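Local coordinates for niemann-Pick type C2 protein (Camponotus japonicus, PDB 3WEB), which binds oleic acid inside an immunoglobulin-like beta-sandwich and probably carries such lipids in the chemical communication of worker ants, at residues F42-F56 against E109-T123. Residues are numbered along the deposited sequence; the frame is centred on the assembly and turned at random.
With OLA (oleic acid), chain B.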
ATOM      1  N   PHE A  42      -7.411  -4.840  -5.899  1.00 10.56           N
ATOM      2  CA  PHE A  42      -6.863  -4.228  -7.101  1.00 10.55           C
ATOM      3  C   PHE A  42      -6.969  -5.131  -8.326  1.00 10.56           C
ATOM      4  O   PHE A  42      -7.132  -6.349  -8.211  1.00 10.35           O
ATOM      5  CB  PHE A  42      -5.419  -3.750  -6.863  1.00 10.59           C
ATOM      6  CG  PHE A  42      -4.402  -4.858  -6.764  1.00 10.75           C
ATOM      7  CD1 PHE A  42      -4.313  -5.652  -5.615  1.00 10.74           C
ATOM      8  CD2 PHE A  42      -3.514  -5.092  -7.809  1.00 10.58           C
ATOM      9  CE1 PHE A  42      -3.368  -6.665  -5.516  1.00 11.00           C
ATOM     10  CE2 PHE A  42      -2.559  -6.099  -7.713  1.00 10.90           C
ATOM     11  CZ  PHE A  42      -2.493  -6.892  -6.574  1.00 10.65           C
ATOM     12  N   THR A  43      -6.861  -4.505  -9.489  1.00 10.65           N
ATOM     13  CA  THR A  43      -6.999  -5.182 -10.767  1.00 11.39           C
ATOM     14  C   THR A  43      -5.920  -4.710 -11.747  1.00 11.56           C
ATOM     15  O   THR A  43      -5.919  -3.538 -12.138  1.00 11.54           O
ATOM     16  CB  THR A  43      -8.376  -4.891 -11.408  1.00 11.89           C
ATOM     17  OG1 THR A  43      -9.427  -5.155 -10.469  1.00 12.07           O
ATOM     18  CG2 THR A  43      -8.583  -5.752 -12.641  1.00 11.91           C
ATOM     19  N   PRO A  44      -5.018  -5.621 -12.163  1.00 12.00           N
ATOM     20  CA  PRO A  44      -4.060  -5.278 -13.225  1.00 12.51           C
ATOM     21  C   PRO A  44      -4.776  -5.244 -14.579  1.00 12.88           C
ATOM     22  O   PRO A  44      -5.736  -6.004 -14.791  1.00 12.34           O
ATOM     23  CB  PRO A  44      -3.052  -6.436 -13.179  1.00 12.26           C
ATOM     24  CG  PRO A  44      -3.846  -7.607 -12.668  1.00 12.56           C
ATOM     25  CD  PRO A  44      -4.920  -7.039 -11.760  1.00 11.99           C
ATOM     26  N   SER A  45      -4.337  -4.368 -15.481  1.00 13.83           N
ATOM     27  CA  SER A  45      -4.957  -4.271 -16.805  1.00 14.77           C
ATOM     28  C   SER A  45      -4.184  -5.090 -17.840  1.00 15.45           C
ATOM     29  O   SER A  45      -4.571  -5.152 -19.015  1.00 16.53           O
ATOM     30  CB  SER A  45      -5.070  -2.812 -17.250  1.00 14.58           C
ATOM     31  OG  SER A  45      -3.801  -2.184 -17.250  1.00 14.58           O
ATOM     32  N   VAL A  46      -3.087  -5.691 -17.383  1.00 15.56           N
ATOM     33  CA  VAL A  46      -2.248  -6.598 -18.165  1.00 16.22           C
ATOM     34  C   VAL A  46      -1.867  -7.799 -17.300  1.00 15.63           C
ATOM     35  O   VAL A  46      -2.025  -7.761 -16.079  1.00 15.27           O
ATOM     36  CB  VAL A  46      -0.953  -5.906 -18.657  1.00 15.93           C
ATOM     37  CG1 VAL A  46      -1.269  -4.778 -19.637  1.00 17.11           C
ATOM     38  CG2 VAL A  46      -0.112  -5.404 -17.485  1.00 16.15           C
ATOM     39  N   ASP A  47      -1.387  -8.873 -17.931  1.00 15.49           N
ATOM     40  CA  ASP A  47      -0.842  -9.999 -17.184  1.00 15.83           C
ATOM     41  C   ASP A  47       0.441  -9.560 -16.487  1.00 16.07           C
ATOM     42  O   ASP A  47       1.255  -8.860 -17.073  1.00 16.64           O
ATOM     43  CB  ASP A  47      -0.550 -11.180 -18.112  1.00 16.66           C
ATOM     44  CG  ASP A  47      -1.808 -11.860 -18.632  1.00 17.42           C
ATOM     45  OD1 ASP A  47      -2.903 -11.686 -18.058  1.00 17.51           O
ATOM     46  OD2 ASP A  47      -1.687 -12.590 -19.637  1.00 18.20           O
ATOM     47  N   VAL A  48       0.609  -9.963 -15.235  1.00 15.68           N
ATOM     48  CA  VAL A  48       1.753  -9.523 -14.432  1.00 15.21           C
ATOM     49  C   VAL A  48       2.535 -10.730 -13.923  1.00 15.74           C
ATOM     50  O   VAL A  48       1.963 -11.618 -13.295  1.00 15.61           O
ATOM     51  CB  VAL A  48       1.286  -8.621 -13.257  1.00 15.11           C
ATOM     52  CG1 VAL A  48       2.441  -8.276 -12.321  1.00 15.01           C
ATOM     53  CG2 VAL A  48       0.623  -7.358 -13.785  1.00 14.86           C
ATOM     54  N   LYS A  49       3.839 -10.760 -14.202  1.00 15.74           N
ATOM     55  CA  LYS A  49       4.678 -11.895 -13.822  1.00 16.40           C
ATOM     56  C   LYS A  49       5.232 -11.816 -12.406  1.00 15.42           C
ATOM     57  O   LYS A  49       5.378 -12.837 -11.739  1.00 15.98           O
ATOM     58  CB  LYS A  49       5.819 -12.085 -14.822  1.00 18.51           C
ATOM     59  CG  LYS A  49       5.374 -12.760 -16.112  1.00 21.00           C
ATOM     60  CD  LYS A  49       6.541 -13.023 -17.052  1.00 23.38           C
ATOM     61  CE  LYS A  49       7.572 -13.970 -16.455  1.00 24.97           C
ATOM     62  NZ  LYS A  49       8.735 -14.142 -17.365  1.00 27.55           N
ATOM     63  N   ASN A  50       5.553 -10.606 -11.958  1.00 14.94           N
ATOM     64  CA  ASN A  50       6.072 -10.379 -10.610  1.00 14.86           C
ATOM     65  C   ASN A  50       5.664  -8.996 -10.119  1.00 14.52           C
ATOM     66  O   ASN A  50       5.517  -8.066 -10.917  1.00 14.53           O
ATOM     67  CB  ASN A  50       7.599 -10.518 -10.583  1.00 15.34           C
ATOM     68  CG  ASN A  50       8.159 -10.608  -9.176  1.00 15.93           C
ATOM     69  OD1 ASN A  50       7.672 -11.371  -8.339  1.00 16.29           O
ATOM     70  ND2 ASN A  50       9.213  -9.843  -8.914  1.00 16.49           N
ATOM     71  N   VAL A  51       5.488  -8.864  -8.805  1.00 14.26           N
ATOM     72  CA  VAL A  51       5.094  -7.588  -8.204  1.00 14.61           C
ATOM     73  C   VAL A  51       6.149  -7.129  -7.196  1.00 15.05           C
ATOM     74  O   VAL A  51       6.555  -7.899  -6.330  1.00 16.03           O
ATOM     75  CB  VAL A  51       3.718  -7.680  -7.498  1.00 14.62           C
ATOM     76  CG1 VAL A  51       3.304  -6.325  -6.924  1.00 14.37           C
ATOM     77  CG2 VAL A  51       2.650  -8.186  -8.457  1.00 14.35           C
ATOM     78  N   GLU A  52       6.576  -5.876  -7.309  1.00 15.20           N
ATOM     79  CA  GLU A  52       7.457  -5.259  -6.309  1.00 15.92           C
ATOM     80  C   GLU A  52       6.763  -4.032  -5.728  1.00 15.13           C
ATOM     81  O   GLU A  52       6.410  -3.108  -6.466  1.00 14.83           O
ATOM     82  CB  GLU A  52       8.802  -4.839  -6.915  1.00 17.41           C
ATOM     83  CG  GLU A  52       9.715  -5.987  -7.327  1.00 19.80           C
ATOM     84  CD  GLU A  52      11.042  -5.501  -7.895  1.00 21.52           C
ATOM     85  OE1 GLU A  52      11.883  -5.000  -7.115  1.00 23.62           O
ATOM     86  OE2 GLU A  52      11.261  -5.630  -9.120  1.00 22.36           O
ATOM     87  N   ALA A  53       6.561  -4.031  -4.416  1.00 14.79           N
ATOM     88  CA  ALA A  53       5.934  -2.898  -3.743  1.00 14.60           C
ATOM     89  C   ALA A  53       6.953  -1.826  -3.356  1.00 14.89           C
ATOM     90  O   ALA A  53       8.125  -2.117  -3.111  1.00 14.87           O
ATOM     91  CB  ALA A  53       5.158  -3.352  -2.520  1.00 14.35           C
ATOM     92  N   LYS A  54       6.473  -0.585  -3.309  1.00 15.28           N
ATOM     93  CA  LYS A  54       7.276   0.584  -2.967  1.00 16.46           C
ATOM     94  C   LYS A  54       6.458   1.475  -2.043  1.00 16.47           C
ATOM     95  O   LYS A  54       5.256   1.659  -2.247  1.00 16.17           O
ATOM     96  CB  LYS A  54       7.623   1.386  -4.228  1.00 16.81           C
ATOM     97  CG  LYS A  54       8.341   0.604  -5.317  1.00 18.56           C
ATOM     98  CD  LYS A  54       9.769   0.306  -4.912  1.00 19.95           C
ATOM     99  CE  LYS A  54      10.546  -0.288  -6.069  1.00 20.77           C
ATOM    100  NZ  LYS A  54      11.943  -0.564  -5.630  1.00 21.29           N
ATOM    101  N   ALA A  55       7.112   2.039  -1.035  1.00 16.89           N
ATOM    102  CA  ALA A  55       6.448   2.975  -0.135  1.00 17.40           C
ATOM    103  C   ALA A  55       7.227   4.282  -0.023  1.00 18.38           C
ATOM    104  O   ALA A  55       8.457   4.299  -0.135  1.00 18.58           O
ATOM    105  CB  ALA A  55       6.245   2.350   1.237  1.00 17.38           C
ATOM    106  N   PHE A  56       6.491   5.370   0.188  1.00 19.26           N
ATOM    107  CA  PHE A  56       7.065   6.700   0.346  1.00 20.30           C
ATOM    108  C   PHE A  56       6.320   7.466   1.434  1.00 22.18           C
ATOM    109  O   PHE A  56       5.108   7.318   1.589  1.00 21.50           O
ATOM    110  CB  PHE A  56       6.995   7.487  -0.967  1.00 20.10           C
ATOM    111  CG  PHE A  56       7.613   6.778  -2.140  1.00 20.81           C
ATOM    112  CD1 PHE A  56       6.874   5.871  -2.898  1.00 20.97           C
ATOM    113  CD2 PHE A  56       8.937   7.022  -2.498  1.00 21.36           C
ATOM    114  CE1 PHE A  56       7.447   5.215  -3.982  1.00 21.07           C
ATOM    115  CE2 PHE A  56       9.514   6.368  -3.577  1.00 21.26           C
ATOM    116  CZ  PHE A  56       8.771   5.465  -4.322  1.00 21.39           C
ATOM    117  N   GLU A 109       1.784  12.342   4.638  1.00 19.86           N
ATOM    118  CA  GLU A 109       1.147  11.658   3.523  1.00 20.30           C
ATOM    119  C   GLU A 109       1.964  10.429   3.188  1.00 19.52           C
ATOM    120  O   GLU A 109       3.199  10.467   3.163  1.00 18.82           O
ATOM    121  CB  GLU A 109       1.057  12.544   2.285  1.00 22.01           C
ATOM    122  CG  GLU A 109      -0.044  13.590   2.318  1.00 25.45           C
ATOM    123  CD  GLU A 109      -0.156  14.330   1.000  1.00 27.72           C
ATOM    124  OE1 GLU A 109       0.839  14.963   0.583  1.00 29.11           O
ATOM    125  OE2 GLU A 109      -1.234  14.272   0.369  1.00 28.80           O
ATOM    126  N   ILE A 110       1.261   9.338   2.931  1.00 18.43           N
ATOM    127  CA  ILE A 110       1.893   8.082   2.574  1.00 18.44           C
ATOM    128  C   ILE A 110       1.543   7.788   1.123  1.00 17.96           C
ATOM    129  O   ILE A 110       0.402   7.999   0.702  1.00 17.22           O
ATOM    130  CB  ILE A 110       1.435   6.948   3.518  1.00 18.94           C
ATOM    131  CG1 ILE A 110       2.069   7.149   4.899  1.00 19.82           C
ATOM    132  CG2 ILE A 110       1.799   5.577   2.954  1.00 18.87           C
ATOM    133  CD1 ILE A 110       1.430   6.332   5.998  1.00 20.93           C
ATOM    134  N   MET A 111       2.539   7.345   0.356  1.00 17.96           N
ATOM    135  CA  MET A 111       2.319   6.885  -1.007  1.00 17.89           C
ATOM    136  C   MET A 111       2.787   5.451  -1.109  1.00 16.74           C
ATOM    137  O   MET A 111       3.888   5.121  -0.686  1.00 16.74           O
ATOM    138  CB  MET A 111       3.061   7.748  -2.022  1.00 20.41           C
ATOM    139  CG  MET A 111       2.534   9.173  -2.142  1.00 23.72           C
ATOM    140  SD  MET A 111       3.569  10.178  -3.228  1.00 29.19           S
ATOM    141  CE  MET A 111       3.639   9.132  -4.685  1.00 27.36           C
ATOM    142  N   TRP A 112       1.938   4.602  -1.672  1.00 15.04           N
ATOM    143  CA  TRP A 112       2.189   3.172  -1.676  1.00 14.82           C
ATOM    144  C   TRP A 112       1.872   2.629  -3.054  1.00 14.27           C
ATOM    145  O   TRP A 112       0.758   2.811  -3.560  1.00 13.67           O
ATOM    146  CB  TRP A 112       1.321   2.519  -0.596  1.00 14.97           C
ATOM    147  CG  TRP A 112       1.356   1.024  -0.525  1.00 15.59           C
ATOM    148  CD1 TRP A 112       2.459   0.214  -0.588  1.00 15.76           C
ATOM    149  CD2 TRP A 112       0.233   0.160  -0.311  1.00 15.90           C
ATOM    150  NE1 TRP A 112       2.087  -1.101  -0.459  1.00 15.79           N
ATOM    151  CE2 TRP A 112       0.727  -1.166  -0.286  1.00 15.94           C
ATOM    152  CE3 TRP A 112      -1.145   0.376  -0.155  1.00 16.06           C
ATOM    153  CZ2 TRP A 112      -0.109  -2.278  -0.110  1.00 15.90           C
ATOM    154  CZ3 TRP A 112      -1.980  -0.735   0.029  1.00 15.85           C
ATOM    155  CH2 TRP A 112      -1.455  -2.046   0.044  1.00 16.04           C
ATOM    156  N   GLU A 113       2.864   1.975  -3.661  1.00 14.48           N
ATOM    157  CA  GLU A 113       2.757   1.500  -5.036  1.00 14.62           C
ATOM    158  C   GLU A 113       3.032   0.011  -5.174  1.00 13.83           C
ATOM    159  O   GLU A 113       3.857  -0.552  -4.457  1.00 13.30           O
ATOM    160  CB  GLU A 113       3.742   2.243  -5.952  1.00 16.09           C
ATOM    161  CG  GLU A 113       3.749   3.759  -5.825  1.00 18.72           C
ATOM    162  CD  GLU A 113       4.735   4.422  -6.774  1.00 20.17           C
ATOM    163  OE1 GLU A 113       5.664   3.736  -7.263  1.00 20.75           O
ATOM    164  OE2 GLU A 113       4.579   5.636  -7.031  1.00 22.33           O
ATOM    165  N   PHE A 114       2.324  -0.624  -6.103  1.00 12.86           N
ATOM    166  CA  PHE A 114       2.698  -1.948  -6.593  1.00 12.70           C
ATOM    167  C   PHE A 114       3.166  -1.762  -8.025  1.00 12.81           C
ATOM    168  O   PHE A 114       2.454  -1.177  -8.844  1.00 12.09           O
ATOM    169  CB  PHE A 114       1.494  -2.903  -6.610  1.00 12.78           C
ATOM    170  CG  PHE A 114       1.210  -3.594  -5.303  1.00 12.96           C
ATOM    171  CD1 PHE A 114       1.850  -3.232  -4.120  1.00 13.19           C
ATOM    172  CD2 PHE A 114       0.264  -4.616  -5.257  1.00 13.04           C
ATOM    173  CE1 PHE A 114       1.570  -3.883  -2.925  1.00 13.43           C
ATOM    174  CE2 PHE A 114      -0.020  -5.271  -4.062  1.00 12.99           C
ATOM    175  CZ  PHE A 114       0.631  -4.905  -2.895  1.00 13.29           C
ATOM    176  N   ARG A 115       4.364  -2.251  -8.317  1.00 13.08           N
ATOM    177  CA  ARG A 115       4.882  -2.235  -9.674  1.00 13.68           C
ATOM    178  C   ARG A 115       5.051  -3.652 -10.202  1.00 13.65           C
ATOM    179  O   ARG A 115       5.245  -4.603  -9.427  1.00 13.25           O
ATOM    180  CB  ARG A 115       6.218  -1.492  -9.724  1.00 14.51           C
ATOM    181  CG  ARG A 115       6.115  -0.036  -9.306  1.00 16.00           C
ATOM    182  CD  ARG A 115       7.477   0.626  -9.311  1.00 17.89           C
ATOM    183  NE  ARG A 115       7.406   2.014  -8.858  1.00 19.97           N
ATOM    184  CZ  ARG A 115       8.461   2.819  -8.758  1.00 21.67           C
ATOM    185  NH1 ARG A 115       9.674   2.385  -9.095  1.00 23.12           N
ATOM    186  NH2 ARG A 115       8.311   4.062  -8.322  1.00 22.51           N
ATOM    187  N   ASN A 116       4.986  -3.800 -11.518  1.00 13.61           N
ATOM    188  CA  ASN A 116       5.299  -5.086 -12.122  1.00 14.53           C
ATOM    189  C   ASN A 116       6.803  -5.223 -12.360  1.00 15.38           C
ATOM    190  O   ASN A 116       7.593  -4.335 -12.006  1.00 15.34           O
ATOM    191  CB  ASN A 116       4.499  -5.312 -13.409  1.00 13.77           C
ATOM    192  CG  ASN A 116       4.888  -4.358 -14.529  1.00 13.56           C
ATOM    193  OD1 ASN A 116       5.843  -3.586 -14.412  1.00 13.66           O
ATOM    194  ND2 ASN A 116       4.148  -4.415 -15.624  1.00 13.69           N
ATOM    195  N   GLU A 117       7.173  -6.337 -12.979  1.00 17.57           N
ATOM    196  CA  GLU A 117       8.559  -6.678 -13.296  1.00 19.18           C
ATOM    197  C   GLU A 117       9.240  -5.657 -14.223  1.00 18.89           C
ATOM    198  O   GLU A 117      10.474  -5.587 -14.283  1.00 19.48           O
ATOM    199  CB  GLU A 117       8.614  -8.081 -13.917  1.00 20.45           C
ATOM    200  CG  GLU A 117       7.923  -8.236 -15.276  1.00 21.74           C
ATOM    201  CD  GLU A 117       6.422  -8.491 -15.214  1.00 23.50           C
ATOM    202  OE1 GLU A 117       5.842  -8.544 -14.106  1.00 23.37           O
ATOM    203  OE2 GLU A 117       5.804  -8.649 -16.293  1.00 25.17           O
ATOM    204  N   LYS A 118       8.425  -4.873 -14.923  1.00 18.25           N
ATOM    205  CA  LYS A 118       8.894  -3.903 -15.913  1.00 18.12           C
ATOM    206  C   LYS A 118       8.998  -2.500 -15.319  1.00 17.82           C
ATOM    207  O   LYS A 118       9.203  -1.529 -16.054  1.00 17.68           O
ATOM    208  CB  LYS A 118       7.933  -3.874 -17.105  1.00 18.41           C
ATOM    209  CG  LYS A 118       7.721  -5.216 -17.778  1.00 19.30           C
ATOM    210  CD  LYS A 118       6.449  -5.232 -18.595  1.00 20.53           C
ATOM    211  CE  LYS A 118       6.299  -6.565 -19.305  1.00 20.97           C
ATOM    212  NZ  LYS A 118       5.145  -6.558 -20.243  1.00 21.30           N
ATOM    213  N   ASP A 119       8.839  -2.403 -13.996  1.00 18.12           N
ATOM    214  CA  ASP A 119       8.839  -1.129 -13.270  1.00 18.78           C
ATOM    215  C   ASP A 119       7.690  -0.192 -13.674  1.00 18.13           C
ATOM    216  O   ASP A 119       7.818   1.029 -13.608  1.00 17.66           O
ATOM    217  CB  ASP A 119      10.209  -0.428 -13.392  1.00 20.67           C
ATOM    218  CG  ASP A 119      10.442   0.609 -12.304  1.00 22.58           C
ATOM    219  OD1 ASP A 119      10.018   0.383 -11.152  1.00 23.49           O
ATOM    220  OD2 ASP A 119      11.064   1.654 -12.601  1.00 25.23           O
ATOM    221  N   GLU A 120       6.567  -0.777 -14.085  1.00 17.14           N
ATOM    222  CA  GLU A 120       5.345  -0.030 -14.391  1.00 16.76           C
ATOM    223  C   GLU A 120       4.411  -0.097 -13.187  1.00 15.47           C
ATOM    224  O   GLU A 120       4.303  -1.145 -12.549  1.00 15.15           O
ATOM    225  CB  GLU A 120       4.631  -0.620 -15.612  1.00 17.84           C
ATOM    226  CG  GLU A 120       5.501  -0.726 -16.860  1.00 19.36           C
ATOM    227  CD  GLU A 120       4.793  -1.408 -18.015  1.00 20.45           C
ATOM    228  OE1 GLU A 120       4.268  -2.527 -17.853  1.00 20.11           O
ATOM    229  OE2 GLU A 120       4.774  -0.820 -19.111  1.00 22.98           O
ATOM    230  N   LYS A 121       3.734   1.011 -12.884  1.00 14.81           N
ATOM    231  CA  LYS A 121       2.827   1.061 -11.726  1.00 14.36           C
ATOM    232  C   LYS A 121       1.489   0.385 -12.003  1.00 13.50           C
ATOM    233  O   LYS A 121       0.733   0.823 -12.876  1.00 13.26           O
ATOM    234  CB  LYS A 121       2.607   2.501 -11.243  1.00 14.92           C
ATOM    235  CG  LYS A 121       3.866   3.136 -10.662  1.00 16.61           C
ATOM    236  CD  LYS A 121       3.682   4.608 -10.339  1.00 18.00           C
ATOM    237  CE  LYS A 121       5.045   5.279 -10.231  1.00 19.59           C
ATOM    238  NZ  LYS A 121       4.981   6.594  -9.534  1.00 21.41           N
ATOM    239  N   ILE A 122       1.220  -0.679 -11.245  1.00 12.62           N
ATOM    240  CA  ILE A 122      -0.088  -1.340 -11.237  1.00 12.28           C
ATOM    241  C   ILE A 122      -1.040  -0.509 -10.387  1.00 12.34           C
ATOM    242  O   ILE A 122      -2.180  -0.251 -10.785  1.00 12.39           O
ATOM    243  CB  ILE A 122      -0.009  -2.766 -10.649  1.00 12.20           C
ATOM    244  CG1 ILE A 122       1.080  -3.589 -11.352  1.00 12.52           C
ATOM    245  CG2 ILE A 122      -1.363  -3.463 -10.760  1.00 12.37           C
ATOM    246  CD1 ILE A 122       1.554  -4.783 -10.544  1.00 12.72           C
ATOM    247  N   THR A 123      -0.561  -0.095  -9.212  1.00 11.89           N
ATOM    248  CA  THR A 123      -1.338   0.756  -8.307  1.00 12.02           C
ATOM    249  C   THR A 123      -0.472   1.847  -7.710  1.00 12.46           C
ATOM    250  O   THR A 123       0.729   1.652  -7.519  1.00 12.35           O
ATOM    251  CB  THR A 123      -1.915  -0.050  -7.129  1.00 11.78           C
ATOM    252  OG1 THR A 123      -0.844  -0.663  -6.404  1.00 11.86           O
ATOM    253  CG2 THR A 123      -2.869  -1.123  -7.623  1.00 11.71           C
TER
HETATM  254  C1  OLA B 201       6.419  -4.715   4.798  1.00 39.15           C
HETATM  255  O1  OLA B 201       6.601  -5.215   3.663  1.00 37.00           O
HETATM  256  O2  OLA B 201       7.355  -4.269   5.501  1.00 39.46           O
HETATM  257  C2  OLA B 201       5.012  -4.657   5.350  1.00 39.08           C
HETATM  258  C3  OLA B 201       4.561  -3.209   5.525  1.00 38.86           C
HETATM  259  C4  OLA B 201       3.180  -2.982   4.923  1.00 39.21           C
HETATM  260  C5  OLA B 201       3.236  -2.050   3.720  1.00 38.35           C
HETATM  261  C6  OLA B 201       1.897  -1.369   3.470  1.00 38.79           C
HETATM  262  C7  OLA B 201       2.016   0.125   3.743  1.00 38.03           C
HETATM  263  C8  OLA B 201       0.737   0.898   3.420  1.00 38.75           C
HETATM  264  C9  OLA B 201      -0.267   0.783   4.549  1.00 38.03           C
HETATM  265  C10 OLA B 201      -0.287   1.577   5.624  1.00 38.45           C
HETATM  266  C11 OLA B 201       0.698   2.702   5.848  1.00 39.52           C
HETATM  267  C12 OLA B 201       1.009   2.821   7.334  1.00 40.99           C
HETATM  268  C13 OLA B 201       2.499   3.035   7.566  1.00 42.39           C
HETATM  269  C14 OLA B 201       2.839   2.842   9.039  1.00 43.69           C
HETATM  270  C15 OLA B 201       4.108   3.597   9.417  1.00 44.73           C
HETATM  271  C16 OLA B 201       5.257   2.631   9.683  1.00 45.74           C
HETATM  272  C17 OLA B 201       5.586   2.571  11.170  1.00 46.46           C
HETATM  273  C18 OLA B 201       7.063   2.324  11.397  1.00 47.76           C
HETATM  274  O   HOH W   1       3.035  -6.767 -16.868  1.00 16.95           O
HETATM  275  O   HOH W   2       3.820 -10.197 -18.405  1.00 36.99           O
HETATM  276  O   HOH W   3       9.943  -3.905 -11.003  1.00 27.05           O
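Met111 and Phe56 form a hydrogen-bonded antiparallel pair, with Met111 N bonded almost straight to Phe56 O and Phe56 N, in a more bent bond, to Met111 O, while their CB atoms touch on the outer face of the sheet. One residue on, Trp112 turns to the inner face, where oleic acid C8 lies over its indole, 3.8 Å from CD2: a worked example of a strand turning successive residues to two faces, Trp112 to the lipid and Met111, Glu113 and Arg115 to the other side. Glu113, paired with Lys54, sends its carboxylate past Phe56 CE1. Phe114 points inward again, its CE1 3.6 Å from Ala53 CB and its CG against Val51 CG1. Its edge meets the face of the Phe42 ring in a T-shaped stack, planes at 88°, joining the two sheets. Outside, the extended Arg115 lays one guanidinium face on Lys54 CG, 3.9 Å from NE; NE and NH2 both grip Glu113 OE1, and NH1 takes Asp119 OD1 at 2.9 Å. A leucine here would probably leave Asp119 without its salt-bridge mate, Glu113 with Lys121 alone, and Lys54 CG without the guanidinium face. Asn116 opens a type I turn, its OD1 receiving Lys118 N and Glu120 N from opposite faces. Glu117 folds back, CG between backbone N and carbonyl carbon (chi1 65°), and its OE1 accepts Lys49 N and Asn50 N, each at 3.0 Å, from one face of the carboxylate. Beyond the turn Lys121 NZ completes the salt-bridge network at Glu113 OE2. At the classic bulge opposite Phe114, Ile122 divides its branches, CD1 to Val48 and Val51, CG2 to Phe42 and Pro44, and Thr123 CG2 packs 3.7 Å from Phe42 CB. Strand 107-116 thus lies between strands 51-59 and 121-131, with Met40 of strand 34-44 touching Trp112, Phe114 and Thr123 from the other sheet of the sandwich.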